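Local coordinates for inhibitor from Tityus obscurus scorpion venom (TopI1) (Tityus, PDB 6MRQ), which probably inhibits a serine protease such as trypsin, as a small disulfide-rich scorpion venom peptide, at residues Lys3-Tyr8 / Gly25-Met30. Numbering follows the deposited sequence.
Sequences KRCKTY and GICKCM
Lys3, Arg4 and Cys5 lie antiparallel against Gly25, Ile26 and Cys27, joined by a single beta bridge. Two backbone hydrogen bonds, Cys27 N to Lys3 O (2.8 Å) and Cys5 N to Gly25 O (2.9 Å), flank Arg4 and Ile26, the non-hydrogen-bonded pair. Gly25 O also receives a CA-H...O contact from Arg4, while Lys3 O receives one from Ile26.

The tight side is built of sulfur. Cys5 SG, turned between its backbone N and carbonyl carbon (chi1 55°), sits 3.2 Å from Ile26 C, against the carbonyl at the start of strand 26-28; the CB of Cys5 meets Cys27 SG at 3.8 Å. Lys3 lays its CG on Cys27 SG at 3.5 Å, its methylenes serving as apolar cover, and bends back so that NZ hydrogen-bonds Arg4 O. This is the core of the cystine-stabilised alpha/beta fold: in a Cys-X-Cys pattern, Cys27 pairs with Cys11, just before helix 12-15, and Cys29 with Cys15, at its end, while Cys5 pairs with Cys22 on the adjacent strand.

Contact is sparser beyond Cys27. Tyr8 touches Cys29 CB edge-on through OH, at 3.4 Å; the hydroxyl suits the place because it hydrogen-bonds Arg18 O. At the Gly25 end, where glycine readily allows the positive phi, a water joins Gly25 O to Arg4, whose chain, extended from CG to NE, presents its guanidinium edge through NH1 (3.0 Å from the water). Another water, beside the bridge, links Lys3 N with Cys27 O. Lys3, Arg4 and Ile26 also pack on an aromatic side chain of another protein chain.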
loop_
_atom_site.group_PDB
_atom_site.type_symbol
_atom_site.label_atom_id
_atom_site.label_comp_id
_atom_site.label_asym_id
_atom_site.label_seq_id
_atom_site.Cartn_x
_atom_site.Cartn_y
_atom_site.Cartn_z
ATOM N N LYS B 3 10.518 -7.045 -2.121
ATOM C CA LYS B 3 11.889 -7.272 -1.674
ATOM C C LYS B 3 12.445 -8.410 -2.511
ATOM O O LYS B 3 11.897 -9.513 -2.490
ATOM C CB LYS B 3 11.919 -7.645 -0.188
ATOM C CG LYS B 3 13.288 -8.092 0.339
ATOM C CD LYS B 3 14.206 -6.907 0.631
ATOM C CE LYS B 3 15.628 -7.356 0.963
ATOM N NZ LYS B 3 16.344 -7.849 -0.242
ATOM N N ARG B 4 13.516 -8.151 -3.251
ATOM C CA ARG B 4 14.138 -9.205 -4.034
ATOM C C ARG B 4 14.950 -10.119 -3.122
ATOM O O ARG B 4 15.382 -9.734 -2.032
ATOM C CB ARG B 4 15.018 -8.602 -5.129
ATOM C CG ARG B 4 14.241 -7.933 -6.268
ATOM C CD ARG B 4 15.195 -7.345 -7.296
ATOM N NE ARG B 4 14.518 -6.809 -8.474
ATOM C CZ ARG B 4 14.269 -7.503 -9.582
ATOM N NH1 ARG B 4 14.627 -8.777 -9.676
ATOM N NH2 ARG B 4 13.657 -6.918 -10.602
ATOM N N CYS B 5 15.146 -11.353 -3.575
ATOM C CA CYS B 5 15.822 -12.344 -2.755
ATOM C C CYS B 5 16.362 -13.433 -3.664
ATOM O O CYS B 5 15.892 -13.621 -4.789
ATOM C CB CYS B 5 14.861 -12.951 -1.726
ATOM S SG CYS B 5 13.382 -13.639 -2.516
ATOM N N LYS B 6 17.356 -14.157 -3.152
ATOM C CA LYS B 6 17.782 -15.419 -3.738
ATOM C C LYS B 6 17.375 -16.609 -2.889
ATOM O O LYS B 6 17.094 -17.680 -3.436
ATOM C CB LYS B 6 19.308 -15.440 -3.909
ATOM C CG LYS B 6 19.838 -14.420 -4.914
ATOM C CD LYS B 6 19.593 -14.871 -6.351
ATOM C CE LYS B 6 20.270 -13.947 -7.359
ATOM N NZ LYS B 6 19.596 -12.624 -7.464
ATOM N N THR B 7 17.351 -16.436 -1.569
ATOM C CA THR B 7 16.871 -17.444 -0.639
ATOM C C THR B 7 15.973 -16.744 0.374
ATOM O O THR B 7 15.993 -15.516 0.506
ATOM C CB THR B 7 18.017 -18.132 0.118
ATOM O OG1 THR B 7 18.588 -17.211 1.054
ATOM C CG2 THR B 7 19.090 -18.632 -0.846
ATOM N N TYR B 8 15.187 -17.530 1.103
ATOM C CA TYR B 8 14.255 -16.912 2.041
ATOM C C TYR B 8 14.974 -16.214 3.192
ATOM O O TYR B 8 14.420 -15.270 3.766
ATOM C CB TYR B 8 13.223 -17.924 2.536
ATOM C CG TYR B 8 12.045 -17.269 3.224
ATOM C CD1 TYR B 8 11.269 -16.317 2.564
ATOM C CD2 TYR B 8 11.709 -17.590 4.533
ATOM C CE1 TYR B 8 10.205 -15.707 3.188
ATOM C CE2 TYR B 8 10.641 -16.990 5.163
ATOM C CZ TYR B 8 9.893 -16.051 4.482
ATOM O OH TYR B 8 8.829 -15.446 5.095
ATOM N N GLY B 25 12.055 -14.477 -7.731
ATOM C CA GLY B 25 12.995 -13.429 -7.403
ATOM C C GLY B 25 12.620 -12.549 -6.234
ATOM O O GLY B 25 13.389 -11.637 -5.900
ATOM N N ILE B 26 11.483 -12.787 -5.586
ATOM C CA ILE B 26 10.992 -11.863 -4.572
ATOM C C ILE B 26 10.503 -12.603 -3.337
ATOM O O ILE B 26 10.233 -13.805 -3.357
ATOM C CB ILE B 26 9.887 -10.921 -5.117
ATOM C CG1 ILE B 26 8.613 -11.707 -5.425
ATOM C CG2 ILE B 26 10.370 -10.192 -6.359
ATOM C CD1 ILE B 26 7.435 -10.821 -5.828
ATOM N N CYS B 27 10.390 -11.857 -2.251
ATOM C CA CYS B 27 9.950 -12.413 -0.983
ATOM C C CYS B 27 8.438 -12.567 -0.971
ATOM O O CYS B 27 7.706 -11.625 -1.286
ATOM C CB CYS B 27 10.379 -11.480 0.143
ATOM S SG CYS B 27 12.150 -11.394 0.355
ATOM N N LYS B 28 7.974 -13.751 -0.581
ATOM C CA LYS B 28 6.550 -14.076 -0.535
ATOM C C LYS B 28 6.198 -14.536 0.874
ATOM O O LYS B 28 6.355 -15.707 1.223
ATOM C CB LYS B 28 6.203 -15.131 -1.583
ATOM C CG LYS B 28 6.371 -14.624 -3.000
ATOM C CD LYS B 28 5.615 -15.467 -3.995
ATOM C CE LYS B 28 5.733 -14.888 -5.393
ATOM N NZ LYS B 28 4.964 -15.691 -6.368
ATOM N N CYS B 29 5.719 -13.598 1.684
ATOM C CA CYS B 29 5.160 -13.910 2.997
ATOM C C CYS B 29 3.871 -13.119 3.203
ATOM O O CYS B 29 3.643 -12.521 4.261
ATOM C CB CYS B 29 6.170 -13.654 4.117
ATOM S SG CYS B 29 6.694 -11.928 4.233
ATOM N N MET B 30 3.037 -13.077 2.157
ATOM C CA MET B 30 1.717 -12.452 2.131
ATOM C C MET B 30 1.703 -10.928 2.072
ATOM O O MET B 30 0.894 -10.358 1.335
ATOM C CB MET B 30 0.826 -12.962 3.265
ATOM C CG MET B 30 0.505 -14.445 3.138
ATOM S SD MET B 30 -1.125 -14.937 3.706
ATOM C CE MET B 30 -0.931 -14.721 5.469
HETATM O O HOH W 1 8.488 -9.074 -2.252
HETATM O O HOH W 2 15.314 -10.897 -7.738
#